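Local coordinates for protein acetylglutamate kinase (Streptococcus mutans, PDB 3L86) that probably catalyses the ATP-dependent phosphorylation of N-acetyl-L-glutamate, the second step from L-glutamate toward N2-acetyl-L-ornithine in arginine biosynthesis, at residues 95-100 / 105-110; 154-159 / 193-198. All coordinates share one frame; numbering follows the deposited sequence.

Interaction 1. Residues 95-100 / 105-110; sequences GLRVTS and VLVSHA. With NLG (N-acetyl-L-glutamate), chain C.
Apolar packing joins the two segments through Val-107. Its CG2 meets CG2 of Thr-99 tip to tip, at 4.0 Å. The same valine methyl lies 4.5 Å from CD of Arg-97, a looser touch. In Thr-99 the methyl CG2 stands anti to the backbone N (chi1 -48° for OG1), and this sends it to the helix while OG1 stays beside the backbone N.

The polar contacts run to the substrate, N-acetyl-L-glutamate. Arg-97 grips it twice. Its backbone N donates to OXT of the alpha-carboxylate at 3.2 Å, almost straight at 177°. Its side-chain NE donates to the acetyl oxygen O7 at 2.6 Å, again close to linear. O7 comes in at the edge of the guanidinium, near its plane. The chain runs extended to CD and bends at chi3 (-58°), which turns the guanidinium to the acetyl group. NH1 is held by Asn-80, which limits rotation of the group.

Within the first segment, Thr-99 OG1 donates to Arg-97 O at 3.0 Å, from above the carbonyl plane. OG1 is also bonded to Asn-190 ND2, and Asn-190 itself binds the substrate.

The contact is buried. It joins strand 96-97 and the loop that follows to helix 101-125, with helix 76-85 packing on Arg-97 and strand 188-190 on Val-107.

Interaction 2. Residues 154-159 / 193-198; sequences VGDVTH and ADYLAT. With NLG (N-acetyl-L-glutamate), chain C.
Asp-156 and Val-157 of the strand pack on Tyr-195 and Leu-196 of the helix, and the contact is partly buried. Before them, Gly-155 is tied by its backbone to Asn-190, a residue of the substrate pocket.

At Asp-156 the carboxylate is the part that reaches the helix. Its OD1 comes 4.3 Å from CD2 of the Tyr-195 ring. The approach is oblique, and this is a van der Waals touch.

Val-157 follows and points at the helix. Its CG2 does the touching, at 3.9 Å from CD1 of Leu-196. The two side chains cross obliquely. The valine keeps CG1 anti to the backbone N (chi1 -177°), which leaves CG2 as the branch set against the helix. That methyl also lies 4.4 Å from the backbone O of Tyr-195. The strand then makes a classic beta bulge, where Thr-158 and His-159 both face Ala-142.

On the helix side, Ala-193 N donates to OE1 of N-acetyl-L-glutamate at 3.0 Å, with an angle of 160°. The first turn of the helix thus holds the substrate's side-chain carboxylate, the group that is phosphorylated. Next to it, Asp-194 OD1 forms a salt bridge with Lys-249, a predicted transition-state stabiliser.

The axes of strand 155-159 and helix 193-198 run nearly parallel, 12° apart, and approach to 8.4 Å. Strand 155-160 pairs with strand 141-145 in a two-stranded antiparallel sheet. Helix 193-203 packs against strand 155-160 and also on helix 246-258 and on strand 208-212 of the main sheet.

Overall arrangement
Both interactions border the N-acetyl-L-glutamate site, and their centres are 14 Å apart. Interaction 1 serves the alpha-carboxylate and acetyl end of the substrate. Interaction 2 reaches its side-chain carboxylate. Both contacts lie near the bound magnesium ion: nearest atoms of the Arg-97 and Tyr-195 side chains are about 8 and 9 Å from it. The two contacts also touch directly. Val-154 CG2 packs 3.5 Å from Thr-99 OG1, and Leu-96 CD1 sits 3.8 Å from the Tyr-195 hydroxyl OH. Asn-190 is a partner common to both contacts and to the substrate. Gly-75 and Gly-76 add backbone bonds to the substrate.

Interaction 1. Residues 95-100 / 105-110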
loop_
_atom_site.group_PDB
_atom_site.type_symbol
_atom_site.label_atom_id
_atom_site.label_comp_id
_atom_site.label_asym_id
_atom_site.label_seq_id
_atom_site.Cartn_x
_atom_site.Cartn_y
_atom_site.Cartn_z
ATOM N N GLY A 95 -9.902 5.280 -10.971
ATOM C CA GLY A 95 -9.613 4.562 -9.737
ATOM C C GLY A 95 -9.089 5.406 -8.553
ATOM O O GLY A 95 -8.777 4.848 -7.513
ATOM N N LEU A 96 -9.042 6.729 -8.691
ATOM C CA LEU A 96 -8.560 7.624 -7.585
ATOM C C LEU A 96 -9.703 8.456 -6.993
ATOM O O LEU A 96 -10.487 9.040 -7.738
ATOM C CB LEU A 96 -7.434 8.536 -8.106
ATOM C CG LEU A 96 -6.234 7.818 -8.737
ATOM C CD1 LEU A 96 -5.302 8.853 -9.348
ATOM C CD2 LEU A 96 -5.433 6.959 -7.692
ATOM N N ARG A 97 -9.799 8.533 -5.669
ATOM C CA ARG A 97 -10.925 9.252 -4.988
ATOM C C ARG A 97 -10.708 10.761 -5.070
ATOM O O ARG A 97 -9.633 11.227 -4.685
ATOM C CB ARG A 97 -10.992 8.863 -3.483
ATOM C CG ARG A 97 -12.228 9.394 -2.647
ATOM C CD ARG A 97 -11.997 9.109 -1.076
ATOM N NE ARG A 97 -11.800 7.665 -0.932
ATOM C CZ ARG A 97 -12.809 6.797 -0.841
ATOM N NH1 ARG A 97 -14.089 7.217 -0.790
ATOM N NH2 ARG A 97 -12.536 5.508 -0.774
ATOM N N VAL A 98 -11.721 11.492 -5.555
ATOM C CA VAL A 98 -11.743 12.940 -5.531
ATOM C C VAL A 98 -11.927 13.378 -4.068
ATOM O O VAL A 98 -12.871 12.922 -3.428
ATOM C CB VAL A 98 -12.860 13.491 -6.470
ATOM C CG1 VAL A 98 -12.978 15.065 -6.381
ATOM C CG2 VAL A 98 -12.543 13.086 -7.953
ATOM N N THR A 99 -10.995 14.184 -3.522
ATOM C CA THR A 99 -10.920 14.411 -2.044
ATOM C C THR A 99 -10.859 15.899 -1.699
ATOM O O THR A 99 -9.864 16.577 -1.977
ATOM C CB THR A 99 -9.644 13.667 -1.428
ATOM O OG1 THR A 99 -9.574 12.304 -1.909
ATOM C CG2 THR A 99 -9.656 13.661 0.111
ATOM N N SER A 100 -11.905 16.452 -1.119
ATOM C CA SER A 100 -11.841 17.861 -0.727
ATOM C C SER A 100 -11.083 18.025 0.577
ATOM O O SER A 100 -10.867 17.046 1.286
ATOM C CB SER A 100 -13.259 18.437 -0.532
ATOM O OG SER A 100 -13.835 17.936 0.667
ATOM N N VAL A 105 -10.511 15.049 6.727
ATOM C CA VAL A 105 -10.844 14.675 8.131
ATOM C C VAL A 105 -11.358 13.216 8.178
ATOM O O VAL A 105 -10.987 12.425 9.054
ATOM C CB VAL A 105 -11.978 15.594 8.726
ATOM C CG1 VAL A 105 -12.483 15.020 10.080
ATOM C CG2 VAL A 105 -11.465 17.031 8.943
ATOM N N LEU A 106 -12.253 12.876 7.252
ATOM C CA LEU A 106 -12.808 11.517 7.143
ATOM C C LEU A 106 -11.741 10.480 6.747
ATOM O O LEU A 106 -11.670 9.383 7.339
ATOM C CB LEU A 106 -13.975 11.518 6.110
ATOM C CG LEU A 106 -15.099 12.515 6.490
ATOM C CD1 LEU A 106 -16.172 12.695 5.367
ATOM C CD2 LEU A 106 -15.735 11.939 7.701
ATOM N N VAL A 107 -10.925 10.831 5.733
ATOM C CA VAL A 107 -9.880 9.922 5.202
ATOM C C VAL A 107 -8.870 9.535 6.315
ATOM O O VAL A 107 -8.561 8.347 6.509
ATOM C CB VAL A 107 -9.174 10.504 3.919
ATOM C CG1 VAL A 107 -7.928 9.677 3.472
ATOM C CG2 VAL A 107 -10.151 10.644 2.693
ATOM N N SER A 108 -8.342 10.529 7.033
ATOM C CA SER A 108 -7.320 10.243 8.047
ATOM C C SER A 108 -7.900 9.502 9.236
ATOM O O SER A 108 -7.238 8.577 9.771
ATOM C CB SER A 108 -6.567 11.522 8.493
ATOM O OG SER A 108 -7.463 12.407 9.099
ATOM N N HIS A 109 -9.138 9.830 9.633
ATOM C CA HIS A 109 -9.816 9.046 10.698
ATOM C C HIS A 109 -10.014 7.554 10.310
ATOM O O HIS A 109 -9.705 6.656 11.081
ATOM C CB HIS A 109 -11.202 9.638 11.044
ATOM C CG HIS A 109 -12.025 8.761 11.932
ATOM N ND1 HIS A 109 -11.554 8.266 13.144
ATOM C CD2 HIS A 109 -13.296 8.304 11.805
ATOM C CE1 HIS A 109 -12.497 7.511 13.695
ATOM N NE2 HIS A 109 -13.566 7.530 12.913
ATOM N N ALA A 110 -10.523 7.268 9.115
ATOM C CA ALA A 110 -10.687 5.848 8.757
ATOM C C ALA A 110 -9.315 5.102 8.682
ATOM O O ALA A 110 -9.154 3.956 9.154
ATOM C CB ALA A 110 -11.469 5.734 7.426
HETATM C CA NLG C . -6.875 6.291 -1.751
HETATM C C NLG C . -6.821 7.234 -2.813
HETATM O OXT NLG C . -7.558 7.238 -3.805
HETATM O O NLG C . -6.093 8.107 -3.110
HETATM C CB NLG C . -6.273 5.890 -0.393
HETATM C CG NLG C . -6.648 4.518 0.306
HETATM C CD NLG C . -6.405 3.091 -0.344
HETATM O OE1 NLG C . -5.667 3.037 -1.285
HETATM O OE2 NLG C . -6.951 2.041 0.032
HETATM C C7 NLG C . -9.124 5.864 -1.235
HETATM C C8 NLG C . -9.942 4.976 -1.208
HETATM O O7 NLG C . -9.274 7.017 -0.911
HETATM N N2 NLG C . -7.938 5.651 -1.658
#

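Interaction 2. Residues 154-159 / 193-198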
loop_
_atom_site.group_PDB
_atom_site.type_symbol
_atom_site.label_atom_id
_atom_site.label_comp_id
_atom_site.label_asym_id
_atom_site.label_seq_id
_atom_site.Cartn_x
_atom_site.Cartn_y
_atom_site.Cartn_z
ATOM N N VAL A 154 -5.518 15.022 -3.316
ATOM C CA VAL A 154 -4.814 13.774 -3.679
ATOM C C VAL A 154 -3.334 14.043 -4.007
ATOM O O VAL A 154 -3.007 14.990 -4.737
ATOM C CB VAL A 154 -5.556 13.034 -4.817
ATOM C CG1 VAL A 154 -4.766 11.824 -5.341
ATOM C CG2 VAL A 154 -6.936 12.531 -4.261
ATOM N N GLY A 155 -2.446 13.305 -3.355
ATOM C CA GLY A 155 -1.035 13.504 -3.551
ATOM C C GLY A 155 -0.339 12.449 -4.371
ATOM O O GLY A 155 -0.851 11.329 -4.504
ATOM N N ASP A 156 0.846 12.823 -4.901
ATOM C CA ASP A 156 1.786 11.908 -5.574
ATOM C C ASP A 156 3.062 11.973 -4.696
ATOM O O ASP A 156 3.504 13.076 -4.436
ATOM C CB ASP A 156 2.124 12.574 -6.923
ATOM C CG ASP A 156 2.774 11.638 -7.953
ATOM O OD1 ASP A 156 2.750 10.380 -7.840
ATOM O OD2 ASP A 156 3.307 12.227 -8.940
ATOM N N VAL A 157 3.637 10.842 -4.266
ATOM C CA VAL A 157 4.857 10.854 -3.436
ATOM C C VAL A 157 6.037 11.620 -4.064
ATOM O O VAL A 157 6.392 11.365 -5.206
ATOM C CB VAL A 157 5.305 9.385 -3.012
ATOM C CG1 VAL A 157 6.555 9.457 -2.086
ATOM C CG2 VAL A 157 4.135 8.664 -2.246
ATOM N N THR A 158 6.642 12.572 -3.354
ATOM C CA THR A 158 7.829 13.221 -3.933
ATOM C C THR A 158 9.145 12.737 -3.301
ATOM O O THR A 158 10.191 12.784 -3.947
ATOM C CB THR A 158 7.777 14.799 -3.781
ATOM O OG1 THR A 158 7.588 15.088 -2.403
ATOM C CG2 THR A 158 6.642 15.424 -4.608
ATOM N N HIS A 159 9.129 12.281 -2.046
ATOM C CA HIS A 159 10.392 11.750 -1.464
ATOM C C HIS A 159 10.062 10.922 -0.252
ATOM O O HIS A 159 9.122 11.257 0.501
ATOM C CB HIS A 159 11.390 12.904 -1.076
ATOM C CG HIS A 159 12.728 12.437 -0.555
ATOM N ND1 HIS A 159 13.116 12.595 0.762
ATOM C CD2 HIS A 159 13.767 11.834 -1.175
ATOM C CE1 HIS A 159 14.323 12.086 0.926
ATOM N NE2 HIS A 159 14.744 11.628 -0.232
ATOM N N ALA A 193 -2.835 3.802 -1.932
ATOM C CA ALA A 193 -1.856 2.978 -1.144
ATOM C C ALA A 193 -0.833 2.276 -2.000
ATOM O O ALA A 193 0.285 2.059 -1.547
ATOM C CB ALA A 193 -2.541 1.944 -0.169
ATOM N N ASP A 194 -1.217 1.879 -3.216
ATOM C CA ASP A 194 -0.292 1.256 -4.189
ATOM C C ASP A 194 0.858 2.190 -4.612
ATOM O O ASP A 194 1.994 1.748 -4.772
ATOM C CB ASP A 194 -1.059 0.768 -5.454
ATOM C CG ASP A 194 -2.250 -0.195 -5.090
ATOM O OD1 ASP A 194 -2.032 -1.187 -4.369
ATOM O OD2 ASP A 194 -3.408 0.079 -5.476
ATOM N N TYR A 195 0.546 3.461 -4.817
ATOM C CA TYR A 195 1.549 4.470 -5.138
ATOM C C TYR A 195 2.563 4.577 -3.977
ATOM O O TYR A 195 3.801 4.681 -4.187
ATOM C CB TYR A 195 0.841 5.848 -5.312
ATOM C CG TYR A 195 0.028 6.083 -6.628
ATOM C CD1 TYR A 195 -0.413 5.026 -7.440
ATOM C CD2 TYR A 195 -0.272 7.404 -7.047
ATOM C CE1 TYR A 195 -1.167 5.290 -8.666
ATOM C CE2 TYR A 195 -1.008 7.683 -8.231
ATOM C CZ TYR A 195 -1.455 6.631 -9.022
ATOM O OH TYR A 195 -2.152 6.951 -10.181
ATOM N N LEU A 196 2.050 4.657 -2.752
ATOM C CA LEU A 196 2.957 4.738 -1.582
ATOM C C LEU A 196 3.887 3.491 -1.448
ATOM O O LEU A 196 5.082 3.630 -1.144
ATOM C CB LEU A 196 2.201 4.944 -0.260
ATOM C CG LEU A 196 3.159 5.063 0.980
ATOM C CD1 LEU A 196 4.268 6.151 0.732
ATOM C CD2 LEU A 196 2.434 5.401 2.277
ATOM N N ALA A 197 3.316 2.292 -1.607
ATOM C CA ALA A 197 4.066 1.044 -1.638
ATOM C C ALA A 197 5.217 1.035 -2.660
ATOM O O ALA A 197 6.307 0.562 -2.310
ATOM C CB ALA A 197 3.088 -0.125 -1.957
ATOM N N THR A 198 4.967 1.483 -3.915
ATOM C CA THR A 198 6.067 1.613 -4.950
ATOM C C THR A 198 7.214 2.518 -4.453
ATOM O O THR A 198 8.375 2.184 -4.562
ATOM C CB THR A 198 5.604 2.253 -6.349
ATOM O OG1 THR A 198 4.460 1.570 -6.865
ATOM C CG2 THR A 198 6.718 2.134 -7.375
HETATM C CA NLG C . -6.875 6.291 -1.751
HETATM C C NLG C . -6.821 7.234 -2.813
HETATM O OXT NLG C . -7.558 7.238 -3.805
HETATM O O NLG C . -6.093 8.107 -3.110
HETATM C CB NLG C . -6.273 5.890 -0.393
HETATM C CG NLG C . -6.648 4.518 0.306
HETATM C CD NLG C . -6.405 3.091 -0.344
HETATM O OE1 NLG C . -5.667 3.037 -1.285
HETATM O OE2 NLG C . -6.951 2.041 0.032
HETATM C C7 NLG C . -9.124 5.864 -1.235
HETATM C C8 NLG C . -9.942 4.976 -1.208
HETATM O O7 NLG C . -9.274 7.017 -0.911
HETATM N N2 NLG C . -7.938 5.651 -1.658
#